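Local coordinates for beta-galactosidase BgaB (Bifidobacterium adolescentis, PDB 5VYM), which hydrolyses terminal non-reducing beta-D-galactose residues of beta-D-galactosides, preferring beta1-4-linked galactobiose and galactooligosaccharides, with this chain being its trimerisation domain, at residues R144-D149 and A153-T158; L80-A85 and T169-Q174; V195-Y200 and E204-G209; H104-L107 and G112-D115; L117-S120 and V124-E127. All coordinates share one frame; numbering follows the deposited sequence.

Contacts 1 and 3 belong to the same antiparallel sheet and meet where Leu154 packs on Val195. Contact 3 is a largely buried hairpin with regular backbone bonds and an arginine-tyrosine pair, whereas contact 1, at the opposite end of the sheet within this chain and partly exposed, depends on short polar side chains. Contact 2, near the centre of the chain, joins the helix 74-85 to the loop leading into that sheet through one aspartate and a water, and touches contact 3 through Gln174 and Arg197. Contacts 4 and 5 follow each other in the chain with centres about 10 Å apart; the first is aromatic, the second buried and rich in arginine. Contacts 2 to 5 all reach the second subunit.

Contact 1: residues R144-D149 and A153-T158; sequences RLSSAD and ALDGTT
The carboxylate of Asp155 receives the end of the strand at one oxygen: Ser147 N reaches Asp155 OD1 on the syn side, 33° out of the carboxylate plane, at 2.9 Å. Ser146 OG adds a weak bond to the same Asp155 OD1 at 3.3 Å. The Ser147 hydroxyl answers in the reverse direction. With OG beside its own backbone N (chi1 -69°), it turns to the loop, and Leu154 N donates to Ser147 OG at 3.0 Å. Farther back on the strand, Leu145 N donates to Thr157 O (2.9 Å), and the buried Leu145 side chain crosses that of Thr157, its CB 3.4 Å from Thr157 OG1. This hydroxyl is held in turn by a bond to Leu154 O at 2.6 Å, which fastens the type II turn from Leu154 to Thr157. Arg144 CG meets Thr158 CG2 on one face of the sheet, while the Arg144 guanidinium leads off to a salt bridge with Glu183. Leu154 and Thr157 touch helix 214-225. The arrangement is that of a connection between antiparallel neighbours, strand 143-147 returning through a loop that ends in a type II turn into strand 158-163 of the five-stranded sheet.

Contact 2: residues L80-A85 and T169-Q174; sequences LADFAA and TGEHAQ
Asp82, on helix 74-85, points its carboxylate at the backbone of Glu171 in the type I turn from Gly170 to Ala173, a side-chain-to-turn contact that joins the helix to the loop running into strand 174-180. The two acidic side chains cross obliquely, with their carboxylate planes 64° apart, and Glu171 CG comes within 3.2 Å of Asp82 OD2. Both chains leave their backbones with CG beside the N (chi1 -72° for Asp82), and the Glu171 chain then runs on extended past the aspartate. That same Asp82 oxygen accepts the backbone N-H of Glu171: Glu171 N to Asp82 OD2 is 3.2 Å long and nearly straight, although the donor stands above the carboxylate plane, 44° out of it. Gln78 NE2 adds a weak bond to this oxygen from the preceding turn of the helix. Glu171 OE2 is modelled 3.7 Å from Asp82 OD2, but the side chain is poorly ordered and the position of its carboxylate is uncertain. Around the contact the second subunit is close: its Tyr200 packs on Ala81, Ala84 and Ala85, and its Val124 on Thr169. The other oxygen of the aspartate works through solvent. A water donates to Asp82 OD1 at 2.9 Å and accepts from His172 N at 2.9 Å, lying in the plane of the His172 ring at its edge.

Contact 3: residues V195-Y200 and E204-G209; sequences VTRNPY and EAYFVG
Arg197 leaves its strand with CG between the backbone N and the carbonyl carbon (chi1 62°) and then runs extended, while Tyr206 keeps CG beside its own N (chi1 -76°); the two side chains therefore lie side by side, pointing the same way. They project from the same face of the antiparallel hairpin formed by strands 193-200 and 203-208, in which Arg197 and Tyr206 are a non-hydrogen-bonded pair. Arg197 CB sits over the middle of the phenol ring, 3.6 Å from its centroid, in a CH-pi contact. At the far end Arg197 NH1 donates to Tyr206 OH at 3.0 Å, the hydroxyl lying in the guanidinium plane. Glu204 crosses beside them; its OE2 is 3.2 Å from Arg197 CD, and its long salt bridge rests on charge alone. Arg197 NE has its own partner in Gln174 OE1.

Backbone bonds hold the register on both sides, with Phe207 N to Thr196 O at 2.8 Å and Asn198 N to Ala205 O at 2.9 Å. Residues 204-208 also pair in parallel with a strand of the second subunit, which continues the sheet, and Asn198 ND2 bonds to Met121 O of that subunit. On the face carrying Thr196 and Phe207, a water accepts from Thr196 OG1 at 2.8 Å and donates to Ala205 O.

Contact 4: residues H104-L107 and G112-D115; sequences HTWL and GAGD
Trp106 gives up more surface than any other residue here, laying one face of its indole along the backbone of a type II turn, Gly112 to Asp115. With its CG beside the backbone N (chi1 -85°), the indole face lies against the turn. Ala113 CA stands 3.5 Å from the centroid of the five-membered ring, a CH-pi contact almost on the ring normal, and Gly114 N lies over the same face, 3.7 Å from Trp106 CZ2. The indole N-H is spent elsewhere, on Leu72 O.

Gly112 comes next in buried surface. Its carbonyl carbon is 3.4 Å from Trp106 CB, and its carbonyl oxygen stands above the ring plane, offset toward the rim, 3.4 Å from Trp106 CE3. Asp115 N closes the turn on Gly112 O at 3.1 Å, and a water donates to Gly112 O at 2.9 Å and to Leu107 O at 2.8 Å, bridging the two segments.

Asp115 places its own backbone N 3.8 Å from Trp106 CZ3. Its OD2 accepts from Gly109 N and forms a salt bridge with Arg125, both of the second subunit. The chemistry is that of an indole face packed on a peptide turn: the ring offers a flat apolar support, while the polar link between the segments passes through one water, so contact is made by shape and dispersion more than by direct bonding.

Contact 5: residues L117-S120 and V124-E127; sequences LLRS and VRGE
Here a pair of arginines, Arg119 buried and Arg125 partly exposed, joins helix 117-122 to the short strand 124-125 that follows it, beside the second subunit. The side chains run side by side in the same direction, their guanidinium planes 79° apart, one group set almost square to the other. Arg125 NH1 stands over one face of the Arg119 group, offset toward the rim and 3.3 Å from Arg119 NE; both atoms are donors and do not bond. Both Arg119 NE and Arg125 NH1 form salt bridges with OD2 of Asp115 of the second subunit, which probably offsets their like charges. A bend at chi3 (-63°) turns the Arg119 group alongside the extended chain of Arg125.

Nearer the backbones, Arg119 CD makes an aliphatic contact with Arg125 CG at 3.6 Å. Separately, Arg119 CB approaches the carbonyl oxygen Val124 O to 3.5 Å. The backbones add a weak bond from Val124 N to Arg119 O at 3.5 Å. Arg125 is further steadied by Glu127, whose OE1 it grips side-on with two nitrogens, NE at 3.1 Å and NH2 at 3.0 Å from Glu127 OE1.

The arrangement is that of a helix leading into a short strand, residues 124 and 125, that pairs antiparallel with a strand of the second subunit, an intersubunit sheet within the trimerisation domain.

Contact 1: residues R144-D149 and A153-T158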
# COMPACT_ATOMS: atom_id res chain seq x y z
N ARG B 144 -8.27 3.86 -29.71
CA ARG B 144 -6.85 4.00 -30.00
C ARG B 144 -6.08 4.43 -28.75
O ARG B 144 -6.64 4.98 -27.80
CB ARG B 144 -6.61 5.02 -31.11
CG ARG B 144 -7.34 4.73 -32.41
CD ARG B 144 -6.86 5.67 -33.50
NE ARG B 144 -7.85 5.85 -34.55
CZ ARG B 144 -8.76 6.82 -34.55
NH1 ARG B 144 -8.79 7.70 -33.56
NH2 ARG B 144 -9.63 6.92 -35.55
N LEU B 145 -4.78 4.19 -28.78
CA LEU B 145 -3.86 4.61 -27.73
C LEU B 145 -2.89 5.65 -28.28
O LEU B 145 -2.59 5.67 -29.48
CB LEU B 145 -3.08 3.42 -27.16
CG LEU B 145 -3.74 2.50 -26.14
CD1 LEU B 145 -4.84 1.65 -26.76
CD2 LEU B 145 -2.69 1.61 -25.49
N SER B 146 -2.40 6.51 -27.39
CA SER B 146 -1.39 7.49 -27.74
C SER B 146 -0.34 7.53 -26.64
O SER B 146 -0.67 7.48 -25.45
CB SER B 146 -2.00 8.89 -27.93
OG SER B 146 -1.01 9.83 -28.32
N SER B 147 0.92 7.61 -27.04
CA SER B 147 2.02 7.61 -26.09
C SER B 147 2.05 8.94 -25.33
O SER B 147 2.09 10.01 -25.95
CB SER B 147 3.35 7.36 -26.80
OG SER B 147 3.42 6.03 -27.28
N ALA B 148 2.03 8.87 -24.00
CA ALA B 148 2.09 10.08 -23.19
C ALA B 148 3.50 10.64 -23.08
O ALA B 148 3.66 11.80 -22.67
CB ALA B 148 1.53 9.80 -21.79
N ASP B 149 4.51 9.86 -23.43
CA ASP B 149 5.88 10.34 -23.46
C ASP B 149 6.19 10.86 -24.87
O ASP B 149 5.27 11.18 -25.63
CB ASP B 149 6.84 9.23 -23.01
CG ASP B 149 6.66 7.94 -23.79
OD1 ASP B 149 5.85 7.91 -24.75
OD2 ASP B 149 7.32 6.94 -23.44
N ALA B 153 5.84 5.31 -29.23
CA ALA B 153 5.95 3.87 -29.46
C ALA B 153 4.58 3.23 -29.66
O ALA B 153 4.35 2.53 -30.66
CB ALA B 153 6.68 3.21 -28.29
N LEU B 154 3.65 3.46 -28.74
CA LEU B 154 2.34 2.83 -28.78
C LEU B 154 1.34 3.61 -29.62
O LEU B 154 0.14 3.32 -29.56
CB LEU B 154 1.80 2.66 -27.35
CG LEU B 154 2.62 1.75 -26.44
CD1 LEU B 154 1.94 1.59 -25.09
CD2 LEU B 154 2.85 0.40 -27.09
N ASP B 155 1.79 4.58 -30.41
CA ASP B 155 0.89 5.33 -31.26
C ASP B 155 0.30 4.43 -32.35
O ASP B 155 0.98 3.55 -32.88
CB ASP B 155 1.61 6.52 -31.90
CG ASP B 155 1.80 7.67 -30.93
OD1 ASP B 155 1.03 7.76 -29.95
OD2 ASP B 155 2.71 8.49 -31.15
N GLY B 156 -0.97 4.66 -32.66
CA GLY B 156 -1.67 3.87 -33.66
C GLY B 156 -2.20 2.54 -33.17
O GLY B 156 -3.00 1.92 -33.88
N THR B 157 -1.80 2.08 -31.99
CA THR B 157 -2.32 0.83 -31.46
C THR B 157 -3.76 1.01 -31.01
O THR B 157 -4.20 2.11 -30.67
CB THR B 157 -1.45 0.35 -30.29
OG1 THR B 157 -1.50 1.31 -29.23
CG2 THR B 157 -0.01 0.17 -30.74
N THR B 158 -4.50 -0.10 -31.00
CA THR B 158 -5.92 -0.09 -30.65
C THR B 158 -6.18 -1.15 -29.59
O THR B 158 -5.31 -1.94 -29.23
CB THR B 158 -6.80 -0.34 -31.88
OG1 THR B 158 -6.46 -1.60 -32.47
CG2 THR B 158 -6.62 0.76 -32.91

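Contact 2: residues L80-A85 and T169-Q174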
# COMPACT_ATOMS: atom_id res chain seq x y z
N LEU B 80 2.58 9.62 2.47
CA LEU B 80 3.25 8.73 3.41
C LEU B 80 3.71 7.44 2.73
O LEU B 80 4.82 6.96 2.99
CB LEU B 80 2.32 8.41 4.58
CG LEU B 80 1.96 9.55 5.52
CD1 LEU B 80 0.89 9.10 6.50
CD2 LEU B 80 3.19 10.04 6.27
N ALA B 81 2.87 6.88 1.86
CA ALA B 81 3.24 5.65 1.17
C ALA B 81 4.44 5.87 0.25
O ALA B 81 5.36 5.05 0.21
CB ALA B 81 2.05 5.11 0.37
N ASP B 82 4.44 6.98 -0.49
CA ASP B 82 5.60 7.31 -1.31
C ASP B 82 6.84 7.54 -0.45
O ASP B 82 7.93 7.08 -0.79
CB ASP B 82 5.31 8.55 -2.16
CG ASP B 82 4.33 8.28 -3.29
OD1 ASP B 82 4.46 7.23 -3.95
OD2 ASP B 82 3.43 9.12 -3.51
N PHE B 83 6.67 8.24 0.67
CA PHE B 83 7.79 8.50 1.57
C PHE B 83 8.36 7.20 2.13
O PHE B 83 9.58 7.01 2.18
CB PHE B 83 7.34 9.44 2.69
CG PHE B 83 8.37 9.64 3.77
CD1 PHE B 83 8.31 8.90 4.94
CD2 PHE B 83 9.38 10.56 3.61
CE1 PHE B 83 9.25 9.09 5.94
CE2 PHE B 83 10.32 10.75 4.61
CZ PHE B 83 10.26 10.02 5.77
N ALA B 84 7.48 6.29 2.55
CA ALA B 84 7.94 5.04 3.16
C ALA B 84 8.51 4.09 2.11
O ALA B 84 9.57 3.49 2.33
CB ALA B 84 6.80 4.38 3.93
N ALA B 85 7.84 3.95 0.97
CA ALA B 85 8.30 3.01 -0.05
C ALA B 85 9.67 3.38 -0.60
O ALA B 85 10.36 2.50 -1.14
CB ALA B 85 7.29 2.94 -1.20
N THR B 169 -2.11 7.99 -8.88
CA THR B 169 -2.03 8.55 -7.54
C THR B 169 -0.60 8.78 -7.05
O THR B 169 -0.38 9.73 -6.29
CB THR B 169 -2.74 7.63 -6.53
OG1 THR B 169 -2.14 6.33 -6.56
CG2 THR B 169 -4.22 7.52 -6.86
N GLY B 170 0.36 7.96 -7.46
CA GLY B 170 1.71 8.10 -6.95
C GLY B 170 2.38 9.36 -7.48
O GLY B 170 2.21 9.75 -8.63
N GLU B 171 3.17 10.01 -6.60
CA GLU B 171 3.88 11.22 -7.00
C GLU B 171 4.84 10.95 -8.14
O GLU B 171 4.99 11.78 -9.05
CB GLU B 171 4.64 11.80 -5.81
CG GLU B 171 3.78 12.12 -4.60
CD GLU B 171 4.62 12.48 -3.39
OE1 GLU B 171 5.84 12.69 -3.55
OE2 GLU B 171 4.06 12.54 -2.27
N HIS B 172 5.50 9.79 -8.12
CA HIS B 172 6.51 9.45 -9.11
C HIS B 172 5.99 8.48 -10.16
O HIS B 172 6.79 7.95 -10.95
CB HIS B 172 7.74 8.86 -8.41
CG HIS B 172 8.25 9.70 -7.28
ND1 HIS B 172 7.69 9.67 -6.02
CD2 HIS B 172 9.25 10.60 -7.23
CE1 HIS B 172 8.33 10.52 -5.24
NE2 HIS B 172 9.29 11.10 -5.95
N ALA B 173 4.68 8.23 -10.20
CA ALA B 173 4.12 7.36 -11.23
C ALA B 173 4.10 8.09 -12.56
O ALA B 173 3.71 9.26 -12.64
CB ALA B 173 2.72 6.91 -10.84
N GLN B 174 4.53 7.40 -13.61
CA GLN B 174 4.65 7.98 -14.94
C GLN B 174 3.66 7.31 -15.88
O GLN B 174 3.59 6.07 -15.94
CB GLN B 174 6.08 7.82 -15.48
CG GLN B 174 6.26 8.28 -16.91
CD GLN B 174 7.67 8.05 -17.42
OE1 GLN B 174 8.50 7.46 -16.72
NE2 GLN B 174 7.95 8.51 -18.63
O HOH W 1 4.93 7.30 -6.78

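Contact 3: residues V195-Y200 and E204-G209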
# COMPACT_ATOMS: atom_id res chain seq x y z
N VAL B 195 -1.26 2.86 -19.93
CA VAL B 195 -0.04 2.18 -19.52
C VAL B 195 0.73 3.12 -18.60
O VAL B 195 1.04 4.25 -18.99
CB VAL B 195 0.84 1.76 -20.71
CG1 VAL B 195 2.12 1.12 -20.22
CG2 VAL B 195 0.08 0.81 -21.63
N THR B 196 1.04 2.65 -17.39
CA THR B 196 1.78 3.44 -16.41
C THR B 196 2.87 2.58 -15.79
O THR B 196 2.81 1.35 -15.82
CB THR B 196 0.87 3.96 -15.29
OG1 THR B 196 0.42 2.86 -14.49
CG2 THR B 196 -0.33 4.70 -15.85
N ARG B 197 3.86 3.25 -15.22
CA ARG B 197 4.89 2.60 -14.42
C ARG B 197 5.16 3.45 -13.19
O ARG B 197 5.06 4.68 -13.24
CB ARG B 197 6.18 2.36 -15.21
CG ARG B 197 6.88 3.62 -15.70
CD ARG B 197 8.05 3.26 -16.60
NE ARG B 197 8.67 4.44 -17.22
CZ ARG B 197 9.57 4.38 -18.20
NH1 ARG B 197 9.96 3.20 -18.67
NH2 ARG B 197 10.08 5.49 -18.70
N ASN B 198 5.50 2.78 -12.09
CA ASN B 198 5.67 3.45 -10.80
C ASN B 198 6.86 2.83 -10.07
O ASN B 198 6.95 1.59 -9.99
CB ASN B 198 4.40 3.33 -9.96
CG ASN B 198 4.52 4.02 -8.61
OD1 ASN B 198 5.00 5.14 -8.52
ND2 ASN B 198 4.08 3.33 -7.56
N PRO B 199 7.77 3.64 -9.55
CA PRO B 199 8.86 3.08 -8.74
C PRO B 199 8.35 2.62 -7.39
O PRO B 199 7.54 3.28 -6.75
CB PRO B 199 9.84 4.26 -8.60
CG PRO B 199 8.98 5.47 -8.76
CD PRO B 199 7.92 5.09 -9.75
N TYR B 200 8.84 1.45 -6.97
CA TYR B 200 8.48 0.87 -5.68
C TYR B 200 9.75 0.30 -5.07
O TYR B 200 10.24 -0.74 -5.51
CB TYR B 200 7.41 -0.21 -5.84
CG TYR B 200 6.84 -0.72 -4.53
CD1 TYR B 200 5.79 -0.07 -3.91
CD2 TYR B 200 7.36 -1.86 -3.93
CE1 TYR B 200 5.27 -0.53 -2.71
CE2 TYR B 200 6.85 -2.33 -2.73
CZ TYR B 200 5.80 -1.66 -2.13
OH TYR B 200 5.28 -2.12 -0.94
N GLU B 204 10.19 -1.54 -9.72
CA GLU B 204 9.26 -0.88 -10.62
C GLU B 204 8.00 -1.72 -10.76
O GLU B 204 8.04 -2.95 -10.61
CB GLU B 204 9.92 -0.66 -11.99
CG GLU B 204 9.41 0.53 -12.77
CD GLU B 204 10.28 0.83 -13.97
OE1 GLU B 204 11.10 -0.04 -14.34
OE2 GLU B 204 10.17 1.94 -14.54
N ALA B 205 6.89 -1.06 -11.06
CA ALA B 205 5.61 -1.75 -11.27
C ALA B 205 4.89 -1.09 -12.43
O ALA B 205 4.57 0.10 -12.37
CB ALA B 205 4.75 -1.71 -10.00
N TYR B 206 4.63 -1.87 -13.48
CA TYR B 206 3.89 -1.40 -14.64
C TYR B 206 2.43 -1.82 -14.53
O TYR B 206 2.11 -2.87 -13.97
CB TYR B 206 4.48 -1.97 -15.94
CG TYR B 206 5.76 -1.31 -16.40
CD1 TYR B 206 6.96 -1.49 -15.72
CD2 TYR B 206 5.78 -0.53 -17.55
CE1 TYR B 206 8.13 -0.90 -16.15
CE2 TYR B 206 6.95 0.07 -18.00
CZ TYR B 206 8.12 -0.12 -17.29
OH TYR B 206 9.28 0.47 -17.73
N PHE B 207 1.55 -0.99 -15.09
CA PHE B 207 0.13 -1.31 -15.20
C PHE B 207 -0.27 -1.23 -16.66
O PHE B 207 -0.08 -0.19 -17.31
CB PHE B 207 -0.72 -0.36 -14.35
CG PHE B 207 -2.20 -0.56 -14.52
CD1 PHE B 207 -2.83 -1.65 -13.93
CD2 PHE B 207 -2.95 0.32 -15.27
CE1 PHE B 207 -4.19 -1.84 -14.09
CE2 PHE B 207 -4.31 0.14 -15.43
CZ PHE B 207 -4.93 -0.94 -14.84
N VAL B 208 -0.82 -2.33 -17.18
CA VAL B 208 -1.32 -2.40 -18.55
C VAL B 208 -2.83 -2.54 -18.46
O VAL B 208 -3.35 -3.62 -18.16
CB VAL B 208 -0.69 -3.56 -19.33
CG1 VAL B 208 -1.16 -3.54 -20.78
CG2 VAL B 208 0.83 -3.49 -19.26
N GLY B 209 -3.54 -1.44 -18.72
CA GLY B 209 -4.97 -1.37 -18.49
C GLY B 209 -5.86 -1.80 -19.63
O GLY B 209 -7.09 -1.70 -19.51
O HOH W 2 2.22 1.68 -12.70

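Contact 4: residues H104-L107 and G112-D115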
# COMPACT_ATOMS: atom_id res chain seq x y z
N HIS B 104 -15.50 12.95 6.78
CA HIS B 104 -16.27 11.72 6.71
C HIS B 104 -15.42 10.57 7.21
O HIS B 104 -14.21 10.51 6.94
CB HIS B 104 -16.74 11.43 5.28
CG HIS B 104 -17.79 12.37 4.78
ND1 HIS B 104 -19.09 12.35 5.24
CD2 HIS B 104 -17.74 13.35 3.85
CE1 HIS B 104 -19.79 13.28 4.63
NE2 HIS B 104 -19.00 13.90 3.77
N THR B 105 -16.04 9.65 7.95
CA THR B 105 -15.32 8.49 8.46
C THR B 105 -14.82 7.62 7.31
O THR B 105 -15.59 7.26 6.41
CB THR B 105 -16.21 7.67 9.39
OG1 THR B 105 -16.58 8.46 10.53
CG2 THR B 105 -15.50 6.42 9.86
N TRP B 106 -13.53 7.29 7.34
CA TRP B 106 -12.98 6.36 6.36
C TRP B 106 -13.64 5.00 6.52
O TRP B 106 -13.65 4.42 7.61
CB TRP B 106 -11.46 6.23 6.54
CG TRP B 106 -10.65 7.26 5.82
CD1 TRP B 106 -9.97 8.30 6.38
CD2 TRP B 106 -10.42 7.34 4.40
NE1 TRP B 106 -9.34 9.03 5.40
CE2 TRP B 106 -9.59 8.46 4.18
CE3 TRP B 106 -10.83 6.58 3.31
CZ2 TRP B 106 -9.17 8.84 2.90
CZ3 TRP B 106 -10.41 6.95 2.04
CH2 TRP B 106 -9.59 8.07 1.85
N LEU B 107 -14.18 4.48 5.42
CA LEU B 107 -14.88 3.21 5.41
C LEU B 107 -13.96 2.10 4.91
O LEU B 107 -12.99 2.35 4.19
CB LEU B 107 -16.13 3.28 4.54
CG LEU B 107 -17.14 4.38 4.86
CD1 LEU B 107 -18.20 4.44 3.78
CD2 LEU B 107 -17.76 4.17 6.23
N GLY B 112 -8.58 3.27 8.43
CA GLY B 112 -9.24 3.38 7.14
C GLY B 112 -8.63 4.31 6.13
O GLY B 112 -9.02 4.27 4.96
N ALA B 113 -7.67 5.15 6.53
CA ALA B 113 -7.13 6.16 5.63
C ALA B 113 -6.50 5.51 4.40
O ALA B 113 -5.72 4.56 4.51
CB ALA B 113 -6.09 7.01 6.35
N GLY B 114 -6.86 6.02 3.22
CA GLY B 114 -6.32 5.51 1.98
C GLY B 114 -7.01 4.30 1.41
O GLY B 114 -6.49 3.70 0.46
N ASP B 115 -8.17 3.91 1.95
CA ASP B 115 -8.92 2.75 1.48
C ASP B 115 -8.05 1.49 1.49
O ASP B 115 -8.02 0.72 0.53
CB ASP B 115 -9.52 3.01 0.10
CG ASP B 115 -10.56 1.98 -0.30
OD1 ASP B 115 -11.54 1.79 0.46
OD2 ASP B 115 -10.42 1.37 -1.38
O HOH W 3 -10.28 1.72 4.41

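Contact 5: residues L117-S120 and V124-E127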
# COMPACT_ATOMS: atom_id res chain seq x y z
N LEU B 117 -4.64 1.69 2.11
CA LEU B 117 -3.24 2.06 1.93
C LEU B 117 -2.50 2.09 3.26
O LEU B 117 -1.40 1.55 3.39
CB LEU B 117 -3.14 3.41 1.22
CG LEU B 117 -1.74 3.93 0.91
CD1 LEU B 117 -0.92 2.86 0.22
CD2 LEU B 117 -1.81 5.18 0.05
N LEU B 118 -3.11 2.70 4.28
CA LEU B 118 -2.47 2.75 5.58
C LEU B 118 -2.36 1.36 6.20
O LEU B 118 -1.34 1.01 6.79
CB LEU B 118 -3.23 3.70 6.51
CG LEU B 118 -2.53 4.08 7.82
CD1 LEU B 118 -1.13 4.60 7.55
CD2 LEU B 118 -3.36 5.11 8.58
N ARG B 119 -3.41 0.55 6.06
CA ARG B 119 -3.34 -0.84 6.52
C ARG B 119 -2.22 -1.60 5.82
O ARG B 119 -1.48 -2.35 6.46
CB ARG B 119 -4.68 -1.54 6.29
CG ARG B 119 -5.82 -1.02 7.14
CD ARG B 119 -7.03 -1.94 7.07
NE ARG B 119 -7.58 -2.04 5.72
CZ ARG B 119 -8.55 -1.25 5.25
NH1 ARG B 119 -9.06 -0.30 6.01
NH2 ARG B 119 -8.99 -1.42 4.01
N SER B 120 -2.09 -1.40 4.51
CA SER B 120 -1.05 -2.11 3.76
C SER B 120 0.34 -1.72 4.23
O SER B 120 1.21 -2.58 4.38
CB SER B 120 -1.21 -1.84 2.26
OG SER B 120 -2.46 -2.32 1.79
N VAL B 124 -1.34 -4.34 9.31
CA VAL B 124 -2.27 -4.58 10.41
C VAL B 124 -3.65 -4.13 9.96
O VAL B 124 -3.80 -3.08 9.33
CB VAL B 124 -1.82 -3.83 11.68
CG1 VAL B 124 -3.00 -3.55 12.59
CG2 VAL B 124 -0.75 -4.62 12.42
N ARG B 125 -4.67 -4.94 10.28
CA ARG B 125 -6.04 -4.60 9.94
C ARG B 125 -6.96 -4.80 11.13
O ARG B 125 -6.83 -5.78 11.88
CB ARG B 125 -6.56 -5.45 8.76
CG ARG B 125 -8.01 -5.15 8.43
CD ARG B 125 -8.59 -6.09 7.40
NE ARG B 125 -10.04 -5.95 7.33
CZ ARG B 125 -10.68 -5.07 6.57
NH1 ARG B 125 -9.99 -4.24 5.80
NH2 ARG B 125 -12.00 -5.01 6.57
N GLY B 126 -7.88 -3.86 11.31
CA GLY B 126 -9.01 -4.02 12.20
C GLY B 126 -10.30 -3.81 11.43
O GLY B 126 -10.30 -3.35 10.29
N GLU B 127 -11.41 -4.17 12.07
CA GLU B 127 -12.70 -3.98 11.42
C GLU B 127 -13.23 -2.56 11.60
O GLU B 127 -13.86 -2.03 10.68
CB GLU B 127 -13.72 -4.99 11.94
CG GLU B 127 -13.54 -6.40 11.39
CD GLU B 127 -13.52 -6.44 9.87
OE1 GLU B 127 -12.42 -6.33 9.28
OE2 GLU B 127 -14.60 -6.59 9.27